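Local coordinates for protein cystalysin (Treponema denticola, PDB 1C7N) that binds pyridoxal-5'-phosphate as a two-subunit member of the class I and II aminotransferase family, at residues K166-C171 against Q187-I192; G115-T120 against S196-W201; E51-Y56 against C281-K286. One frame throughout, in Å; residues are numbered along the deposited sequence.

Contacts 1 and 2 lie within one sheet neighbourhood, their centres 6 Å apart, whereas the centre of contact 3 is about 35 Å from that of contact 1 and about 36 Å from that of contact 2, with nearest atoms about 16 Å away in both cases. Strand 165-171 joins the first two: Leu169 N is 2.6 Å from Ile117 O, and Phe170 N is 2.8 Å from Trp201 O, both probable hydrogen bonds. The same strand leads to pyridoxal-5'-phosphate, which Cys171 touches; the side chains of Phe170 and Trp201 stay about 10 and 11 Å from a bound molecule. Contact 3 instead pairs two helices beside the second subunit, across the chain's centre from contact 2.

Contact 1 (K166-C171 against Q187-I192); sequences KALLFC and QKIKDI
In the beta-alpha-beta unit formed by strand 165-171, helix 183-195 and strand 199-203, Leu168 and Phe170 of the first strand meet Ile189 of the helix. Side chains alone span the gap: the nearest alpha carbons, Leu168 CA and Ile189 CA, are 9.8 Å apart, and no hydrogen bond joins 166-171 to 187-192. Ile189 divides its two branches between the two partners. Its CG2 methyl lies 3.7 Å from Leu168 CD2, the two side chains crossing at about a right angle. Its longer branch, set beside the backbone N by a chi1 of -58° and then extended, carries CD1 to 3.7 Å from Phe170 CZ, nearly equidistant from CE1; the two side chains come from opposite directions and the methyl meets the ring obliquely. Alternation along the strand explains why residues 168 and 170 share this duty. All three side chains are buried. Within the helix, Lys190 NZ forms a salt bridge with exposed Asp191 OD1 at 2.9 Å, from above the carboxylate plane. Phe153 of helix 153-160 also packs on Ile189, Trp181 and Phe219 meet the Phe170 ring, and strands 115-118 and 199-203 flank strand 165-171.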
loop_
_atom_site.group_PDB
_atom_site.type_symbol
_atom_site.label_atom_id
_atom_site.label_comp_id
_atom_site.label_asym_id
_atom_site.label_seq_id
_atom_site.Cartn_x
_atom_site.Cartn_y
_atom_site.Cartn_z
ATOM N N LYS A 166 13.099 -23.581 7.613
ATOM C CA LYS A 166 12.416 -23.637 6.330
ATOM C C LYS A 166 12.954 -22.749 5.225
ATOM O O LYS A 166 12.650 -22.974 4.056
ATOM C CB LYS A 166 10.931 -23.331 6.542
ATOM C CG LYS A 166 10.288 -24.186 7.628
ATOM C CD LYS A 166 10.412 -25.668 7.303
ATOM C CE LYS A 166 9.894 -26.533 8.439
ATOM N NZ LYS A 166 9.985 -27.984 8.110
ATOM N N ALA A 167 13.752 -21.746 5.574
ATOM C CA ALA A 167 14.276 -20.858 4.548
ATOM C C ALA A 167 15.447 -19.998 4.989
ATOM O O ALA A 167 15.723 -19.840 6.180
ATOM C CB ALA A 167 13.154 -19.957 4.022
ATOM N N LEU A 168 16.124 -19.444 3.991
ATOM C CA LEU A 168 17.257 -18.559 4.196
ATOM C C LEU A 168 16.868 -17.167 3.704
ATOM O O LEU A 168 16.641 -16.963 2.510
ATOM C CB LEU A 168 18.476 -19.054 3.411
ATOM C CG LEU A 168 19.653 -18.073 3.338
ATOM C CD1 LEU A 168 20.116 -17.725 4.746
ATOM C CD2 LEU A 168 20.793 -18.688 2.534
ATOM N N LEU A 169 16.772 -16.220 4.632
ATOM C CA LEU A 169 16.435 -14.841 4.290
ATOM C C LEU A 169 17.773 -14.147 4.046
ATOM O O LEU A 169 18.511 -13.851 4.982
ATOM C CB LEU A 169 15.676 -14.186 5.446
ATOM C CG LEU A 169 15.110 -12.779 5.238
ATOM C CD1 LEU A 169 14.360 -12.695 3.911
ATOM C CD2 LEU A 169 14.184 -12.440 6.403
ATOM N N PHE A 170 18.059 -13.881 2.777
ATOM C CA PHE A 170 19.322 -13.291 2.354
ATOM C C PHE A 170 19.251 -11.819 1.941
ATOM O O PHE A 170 18.292 -11.388 1.301
ATOM C CB PHE A 170 19.857 -14.129 1.188
ATOM C CG PHE A 170 21.333 -14.008 0.967
ATOM C CD1 PHE A 170 22.232 -14.427 1.941
ATOM C CD2 PHE A 170 21.828 -13.495 -0.230
ATOM C CE1 PHE A 170 23.603 -14.339 1.728
ATOM C CE2 PHE A 170 23.191 -13.404 -0.451
ATOM C CZ PHE A 170 24.083 -13.828 0.529
ATOM N N CYS A 171 20.278 -11.052 2.299
ATOM C CA CYS A 171 20.330 -9.632 1.939
ATOM C C CYS A 171 21.512 -9.436 0.988
ATOM O O CYS A 171 22.663 -9.704 1.354
ATOM C CB CYS A 171 20.508 -8.769 3.194
ATOM S SG CYS A 171 20.136 -7.002 2.978
ATOM N N GLN A 187 27.950 -19.275 -4.952
ATOM C CA GLN A 187 27.971 -20.669 -5.392
ATOM C C GLN A 187 27.925 -21.589 -4.180
ATOM O O GLN A 187 27.150 -22.547 -4.154
ATOM C CB GLN A 187 29.236 -20.957 -6.210
ATOM C CG GLN A 187 29.246 -20.312 -7.593
ATOM C CD GLN A 187 28.294 -20.989 -8.571
ATOM O OE1 GLN A 187 27.820 -20.368 -9.525
ATOM N NE2 GLN A 187 28.026 -22.272 -8.348
ATOM N N LYS A 188 28.751 -21.296 -3.177
ATOM C CA LYS A 188 28.795 -22.099 -1.958
ATOM C C LYS A 188 27.441 -22.106 -1.260
ATOM O O LYS A 188 27.002 -23.131 -0.739
ATOM C CB LYS A 188 29.846 -21.559 -0.985
ATOM C CG LYS A 188 31.273 -22.005 -1.248
ATOM C CD LYS A 188 32.142 -21.670 -0.037
ATOM C CE LYS A 188 33.557 -22.200 -0.175
ATOM N NZ LYS A 188 34.344 -21.980 1.081
ATOM N N ILE A 189 26.784 -20.950 -1.239
ATOM C CA ILE A 189 25.480 -20.850 -0.605
ATOM C C ILE A 189 24.458 -21.617 -1.438
ATOM O O ILE A 189 23.596 -22.303 -0.890
ATOM C CB ILE A 189 25.032 -19.381 -0.464
ATOM C CG1 ILE A 189 26.073 -18.606 0.350
ATOM C CG2 ILE A 189 23.657 -19.317 0.219
ATOM C CD1 ILE A 189 25.783 -17.126 0.473
ATOM N N LYS A 190 24.563 -21.505 -2.760
ATOM C CA LYS A 190 23.647 -22.202 -3.656
ATOM C C LYS A 190 23.701 -23.707 -3.418
ATOM O O LYS A 190 22.667 -24.369 -3.365
ATOM C CB LYS A 190 23.991 -21.914 -5.120
ATOM C CG LYS A 190 23.262 -22.823 -6.108
ATOM C CD LYS A 190 23.725 -22.592 -7.537
ATOM C CE LYS A 190 25.207 -22.907 -7.710
ATOM N NZ LYS A 190 25.532 -24.362 -7.598
ATOM N N ASP A 191 24.911 -24.244 -3.281
ATOM C CA ASP A 191 25.073 -25.674 -3.047
ATOM C C ASP A 191 24.427 -26.094 -1.734
ATOM O O ASP A 191 23.738 -27.114 -1.674
ATOM C CB ASP A 191 26.555 -26.065 -3.048
ATOM C CG ASP A 191 27.177 -25.989 -4.429
ATOM O OD1 ASP A 191 26.429 -26.048 -5.435
ATOM O OD2 ASP A 191 28.416 -25.883 -4.514
ATOM N N ILE A 192 24.652 -25.310 -0.686
ATOM C CA ILE A 192 24.075 -25.601 0.619
ATOM C C ILE A 192 22.546 -25.581 0.532
ATOM O O ILE A 192 21.866 -26.428 1.118
ATOM C CB ILE A 192 24.528 -24.559 1.673
ATOM C CG1 ILE A 192 26.043 -24.644 1.873
ATOM C CG2 ILE A 192 23.793 -24.786 2.990
ATOM C CD1 ILE A 192 26.585 -23.639 2.866
#

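Contact 2 (G115-T120 against S196-W201); sequences GVIIIT and SDLMLW
Val116 meets Trp201, and Ile117 meets Leu198, although strands 115-118 and 199-203 are not neighbours in the sheet; Leu198 lies just ahead of the second. Strand 165-171 runs between them, and the closest alpha carbons, Val116 CA and Leu198 CA, are 9.1 Å apart, so the two segments are joined by side chains without any hydrogen bond across. The tighter part is the indole pair. Val116 CG1 comes to 3.9 Å from Trp201 CZ3, with CG2 of the same valine only slightly farther from that carbon; CG1 approaches the ring obliquely, and the two side chains cross at about a right angle. A chi1 of -54° places the indole beside its own backbone N, and the small side chain of Ala167 in the intervening strand also touches it. At the ring edge, in plane, Trp201 NE1 makes a weak hydrogen bond to Met199 SD, 3.5 Å long. The second pair is looser, a single approach of 4.1 Å between Ile117 CD1 and Leu198 CD1, made near helix 153-160, whose Leu156 and Leu159 touch Ile117 while Ser160 touches Leu198. Toward solvent the contact runs out: Asp197 is exposed and Ser196 partly so. There a weak 3.3 Å hydrogen bond runs from Leu198 N to Ser196 OG, an oxygen also hydrogen-bonded with Ile192 O and Val193 O near the end of helix 183-195. Strands 115-118, 165-171 and 199-203 run parallel here, part of the mainly parallel seven-stranded sheet of fold type I pyridoxal-phosphate proteins.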
loop_
_atom_site.group_PDB
_atom_site.type_symbol
_atom_site.label_atom_id
_atom_site.label_comp_id
_atom_site.label_asym_id
_atom_site.label_seq_id
_atom_site.Cartn_x
_atom_site.Cartn_y
_atom_site.Cartn_z
ATOM N N GLY A 115 11.872 -22.305 11.854
ATOM C CA GLY A 115 13.028 -21.433 11.893
ATOM C C GLY A 115 13.301 -20.800 10.541
ATOM O O GLY A 115 13.006 -21.387 9.499
ATOM N N VAL A 116 13.835 -19.585 10.566
ATOM C CA VAL A 116 14.200 -18.849 9.358
ATOM C C VAL A 116 15.629 -18.357 9.571
ATOM O O VAL A 116 15.924 -17.690 10.565
ATOM C CB VAL A 116 13.288 -17.630 9.116
ATOM C CG1 VAL A 116 13.815 -16.819 7.933
ATOM C CG2 VAL A 116 11.870 -18.093 8.838
ATOM N N ILE A 117 16.509 -18.692 8.635
ATOM C CA ILE A 117 17.911 -18.310 8.736
ATOM C C ILE A 117 18.234 -16.960 8.110
ATOM O O ILE A 117 17.860 -16.679 6.967
ATOM C CB ILE A 117 18.813 -19.379 8.091
ATOM C CG1 ILE A 117 18.670 -20.700 8.856
ATOM C CG2 ILE A 117 20.265 -18.915 8.092
ATOM C CD1 ILE A 117 19.309 -21.879 8.160
ATOM N N ILE A 118 18.928 -16.130 8.885
ATOM C CA ILE A 118 19.360 -14.809 8.445
ATOM C C ILE A 118 20.838 -14.655 8.800
ATOM O O ILE A 118 21.316 -15.220 9.789
ATOM C CB ILE A 118 18.576 -13.674 9.141
ATOM C CG1 ILE A 118 18.704 -13.805 10.661
ATOM C CG2 ILE A 118 17.115 -13.686 8.685
ATOM C CD1 ILE A 118 18.246 -12.581 11.414
ATOM N N ILE A 119 21.555 -13.897 7.979
ATOM C CA ILE A 119 22.972 -13.651 8.196
ATOM C C ILE A 119 23.083 -12.288 8.880
ATOM O O ILE A 119 22.703 -11.260 8.314
ATOM C CB ILE A 119 23.726 -13.688 6.847
ATOM C CG1 ILE A 119 23.584 -15.092 6.240
ATOM C CG2 ILE A 119 25.186 -13.335 7.044
ATOM C CD1 ILE A 119 24.238 -15.269 4.891
ATOM N N THR A 120 23.599 -12.300 10.109
ATOM C CA THR A 120 23.707 -11.104 10.937
ATOM C C THR A 120 25.126 -10.584 11.182
ATOM O O THR A 120 26.098 -11.314 11.016
ATOM C CB THR A 120 23.068 -11.374 12.303
ATOM O OG1 THR A 120 23.805 -12.406 12.965
ATOM C CG2 THR A 120 21.621 -11.840 12.133
ATOM N N SER A 196 19.661 -28.917 0.732
ATOM C CA SER A 196 18.661 -29.021 1.788
ATOM C C SER A 196 17.278 -28.688 1.249
ATOM O O SER A 196 17.094 -28.537 0.043
ATOM C CB SER A 196 19.003 -28.060 2.922
ATOM O OG SER A 196 18.925 -26.721 2.469
ATOM N N ASP A 197 16.306 -28.572 2.150
ATOM C CA ASP A 197 14.943 -28.246 1.749
ATOM C C ASP A 197 14.658 -26.773 2.010
ATOM O O ASP A 197 13.500 -26.360 2.095
ATOM C CB ASP A 197 13.928 -29.104 2.514
ATOM C CG ASP A 197 14.110 -30.590 2.263
ATOM O OD1 ASP A 197 14.322 -30.977 1.092
ATOM O OD2 ASP A 197 14.029 -31.371 3.237
ATOM N N LEU A 198 15.721 -25.983 2.140
ATOM C CA LEU A 198 15.580 -24.557 2.387
ATOM C C LEU A 198 15.092 -23.821 1.155
ATOM O O LEU A 198 15.470 -24.135 0.029
ATOM C CB LEU A 198 16.912 -23.940 2.819
ATOM C CG LEU A 198 17.425 -24.148 4.243
ATOM C CD1 LEU A 198 18.793 -23.496 4.377
ATOM C CD2 LEU A 198 16.448 -23.544 5.243
ATOM N N MET A 199 14.240 -22.833 1.384
ATOM C CA MET A 199 13.719 -22.012 0.313
ATOM C C MET A 199 14.678 -20.827 0.320
ATOM O O MET A 199 15.399 -20.637 1.298
ATOM C CB MET A 199 12.300 -21.570 0.672
ATOM C CG MET A 199 11.470 -21.094 -0.491
ATOM S SD MET A 199 9.735 -20.980 -0.016
ATOM C CE MET A 199 9.103 -19.987 -1.361
ATOM N N LEU A 200 14.719 -20.044 -0.751
ATOM C CA LEU A 200 15.605 -18.882 -0.778
ATOM C C LEU A 200 14.829 -17.583 -0.962
ATOM O O LEU A 200 14.152 -17.395 -1.975
ATOM C CB LEU A 200 16.647 -18.998 -1.898
ATOM C CG LEU A 200 17.531 -17.751 -2.059
ATOM C CD1 LEU A 200 18.398 -17.567 -0.814
ATOM C CD2 LEU A 200 18.401 -17.880 -3.289
ATOM N N TRP A 201 14.926 -16.696 0.025
ATOM C CA TRP A 201 14.264 -15.398 -0.033
ATOM C C TRP A 201 15.396 -14.375 -0.108
ATOM O O TRP A 201 15.986 -14.023 0.911
ATOM C CB TRP A 201 13.424 -15.146 1.223
ATOM C CG TRP A 201 12.424 -16.226 1.544
ATOM C CD1 TRP A 201 11.904 -17.157 0.686
ATOM C CD2 TRP A 201 11.811 -16.469 2.816
ATOM N NE1 TRP A 201 11.008 -17.963 1.346
ATOM C CE2 TRP A 201 10.932 -17.564 2.655
ATOM C CE3 TRP A 201 11.920 -15.868 4.079
ATOM C CZ2 TRP A 201 10.168 -18.070 3.705
ATOM C CZ3 TRP A 201 11.162 -16.370 5.125
ATOM C CH2 TRP A 201 10.295 -17.462 4.932
#

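Contact 3 (E51-Y56 against C281-K286); sequences EGLKKY and CEICYK
Helix 47-59 and helix 275-287 come close at Gly52 and Ile283, whose CA atoms are only 6.7 Å apart, and within each segment backbone hydrogen bonds four residues apart, such as Tyr56 N to Gly52 O, show regular helix at the meeting point. Gly52 allows this spacing, since it presents bare backbone to the other helix. Into that site goes the end of Ile283: its CD1 lies 3.6 Å from Gly52 C and 3.8 Å from Gly52 CA, and it also reaches the backbone nitrogen of the next residue. The longer branch is turned away from its own carbonyl carbon (chi1 -64°) and continues extended (chi2 171°), which carries the terminal methyl outward across the gap. Leu53 closes on the same methyl from its side, CD2 standing 4.1 Å from Ile283 CD1, with the two side chains crossing at an oblique angle. One methyl therefore carries all of the closest approaches between 51-56 and 281-286, and no hydrogen bond links them. On helix 275-287, Lys286 NZ reaches Glu282 OE1 at 3.1 Å in a salt bridge, from 43° above the carboxylate plane, and has a second acidic partner in Glu70 of helix 69-83. That helix also supplies Trp78, stacked on Tyr285, so it packs beside helix 275-287, while Met245 touches Leu53. From the second subunit, Leu57 packs on Leu53 and Asp58 forms a salt bridge with Lys54, so helix 47-59 contacts both helix 275-287 and the neighbouring chain.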
loop_
_atom_site.group_PDB
_atom_site.type_symbol
_atom_site.label_atom_id
_atom_site.label_comp_id
_atom_site.label_asym_id
_atom_site.label_seq_id
_atom_site.Cartn_x
_atom_site.Cartn_y
_atom_site.Cartn_z
ATOM N N GLU A 51 9.051 15.544 -13.397
ATOM C CA GLU A 51 8.397 16.054 -14.599
ATOM C C GLU A 51 7.494 14.969 -15.188
ATOM O O GLU A 51 6.409 15.255 -15.693
ATOM C CB GLU A 51 9.448 16.504 -15.628
ATOM C CG GLU A 51 10.338 17.624 -15.108
ATOM C CD GLU A 51 11.314 18.162 -16.140
ATOM O OE1 GLU A 51 12.092 19.073 -15.784
ATOM O OE2 GLU A 51 11.304 17.683 -17.296
ATOM N N GLY A 52 7.942 13.722 -15.102
ATOM C CA GLY A 52 7.161 12.614 -15.618
ATOM C C GLY A 52 5.875 12.406 -14.833
ATOM O O GLY A 52 4.831 12.141 -15.417
ATOM N N LEU A 53 5.942 12.523 -13.509
ATOM C CA LEU A 53 4.755 12.348 -12.674
ATOM C C LEU A 53 3.756 13.476 -12.910
ATOM O O LEU A 53 2.546 13.247 -12.947
ATOM C CB LEU A 53 5.141 12.289 -11.191
ATOM C CG LEU A 53 5.932 11.042 -10.780
ATOM C CD1 LEU A 53 6.338 11.127 -9.313
ATOM C CD2 LEU A 53 5.077 9.813 -11.020
ATOM N N LYS A 54 4.265 14.694 -13.068
ATOM C CA LYS A 54 3.408 15.842 -13.320
ATOM C C LYS A 54 2.710 15.686 -14.676
ATOM O O LYS A 54 1.523 15.992 -14.814
ATOM C CB LYS A 54 4.239 17.123 -13.273
ATOM C CG LYS A 54 4.717 17.469 -11.865
ATOM C CD LYS A 54 5.922 18.399 -11.871
ATOM C CE LYS A 54 5.629 19.721 -12.544
ATOM N NZ LYS A 54 6.812 20.627 -12.510
ATOM N N LYS A 55 3.446 15.206 -15.671
ATOM C CA LYS A 55 2.874 14.986 -16.997
ATOM C C LYS A 55 1.757 13.948 -16.888
ATOM O O LYS A 55 0.681 14.114 -17.467
ATOM C CB LYS A 55 3.947 14.475 -17.963
ATOM C CG LYS A 55 3.394 13.968 -19.298
ATOM C CD LYS A 55 4.505 13.458 -20.204
ATOM C CE LYS A 55 3.945 12.910 -21.512
ATOM N NZ LYS A 55 5.026 12.306 -22.345
ATOM N N TYR A 56 2.019 12.882 -16.133
ATOM C CA TYR A 56 1.046 11.811 -15.951
ATOM C C TYR A 56 -0.204 12.305 -15.225
ATOM O O TYR A 56 -1.322 11.919 -15.570
ATOM C CB TYR A 56 1.669 10.657 -15.159
ATOM C CG TYR A 56 0.889 9.363 -15.220
ATOM C CD1 TYR A 56 0.563 8.668 -14.056
ATOM C CD2 TYR A 56 0.509 8.809 -16.444
ATOM C CE1 TYR A 56 -0.116 7.454 -14.106
ATOM C CE2 TYR A 56 -0.173 7.594 -16.504
ATOM C CZ TYR A 56 -0.478 6.922 -15.331
ATOM O OH TYR A 56 -1.124 5.708 -15.377
ATOM N N CYS A 281 7.919 3.796 -11.107
ATOM C CA CYS A 281 8.903 2.753 -11.384
ATOM C C CYS A 281 9.246 2.719 -12.872
ATOM O O CYS A 281 10.414 2.589 -13.246
ATOM C CB CYS A 281 8.367 1.389 -10.950
ATOM S SG CYS A 281 9.503 0.025 -11.277
ATOM N N GLU A 282 8.226 2.835 -13.717
ATOM C CA GLU A 282 8.441 2.826 -15.158
ATOM C C GLU A 282 9.282 4.023 -15.604
ATOM O O GLU A 282 10.240 3.871 -16.373
ATOM C CB GLU A 282 7.100 2.827 -15.900
ATOM C CG GLU A 282 7.256 2.917 -17.414
ATOM C CD GLU A 282 5.939 2.763 -18.153
ATOM O OE1 GLU A 282 5.843 3.252 -19.297
ATOM O OE2 GLU A 282 5.010 2.139 -17.597
ATOM N N ILE A 283 8.929 5.210 -15.126
ATOM C CA ILE A 283 9.673 6.416 -15.479
ATOM C C ILE A 283 11.138 6.304 -15.060
ATOM O O ILE A 283 12.036 6.669 -15.819
ATOM C CB ILE A 283 9.091 7.665 -14.799
ATOM C CG1 ILE A 283 7.668 7.930 -15.298
ATOM C CG2 ILE A 283 9.979 8.872 -15.090
ATOM C CD1 ILE A 283 6.955 9.020 -14.521
ATOM N N CYS A 284 11.375 5.811 -13.846
ATOM C CA CYS A 284 12.741 5.674 -13.335
ATOM C C CYS A 284 13.616 4.766 -14.188
ATOM O O CYS A 284 14.734 5.133 -14.557
ATOM C CB CYS A 284 12.733 5.143 -11.895
ATOM S SG CYS A 284 12.209 6.347 -10.637
ATOM N N TYR A 285 13.112 3.570 -14.477
ATOM C CA TYR A 285 13.851 2.600 -15.274
ATOM C C TYR A 285 14.086 3.087 -16.700
ATOM O O TYR A 285 15.144 2.844 -17.282
ATOM C CB TYR A 285 13.096 1.265 -15.298
ATOM C CG TYR A 285 13.193 0.465 -14.013
ATOM C CD1 TYR A 285 12.431 -0.692 -13.830
ATOM C CD2 TYR A 285 14.087 0.830 -13.000
ATOM C CE1 TYR A 285 12.560 -1.466 -12.676
ATOM C CE2 TYR A 285 14.219 0.061 -11.845
ATOM C CZ TYR A 285 13.456 -1.086 -11.693
ATOM O OH TYR A 285 13.599 -1.860 -10.562
ATOM N N LYS A 286 13.102 3.780 -17.261
ATOM C CA LYS A 286 13.225 4.283 -18.623
ATOM C C LYS A 286 13.995 5.588 -18.794
ATOM O O LYS A 286 14.696 5.761 -19.789
ATOM C CB LYS A 286 11.843 4.475 -19.245
ATOM C CG LYS A 286 11.114 3.205 -19.608
ATOM C CD LYS A 286 9.806 3.545 -20.319
ATOM C CE LYS A 286 9.124 2.299 -20.854
ATOM N NZ LYS A 286 7.847 2.643 -21.543
#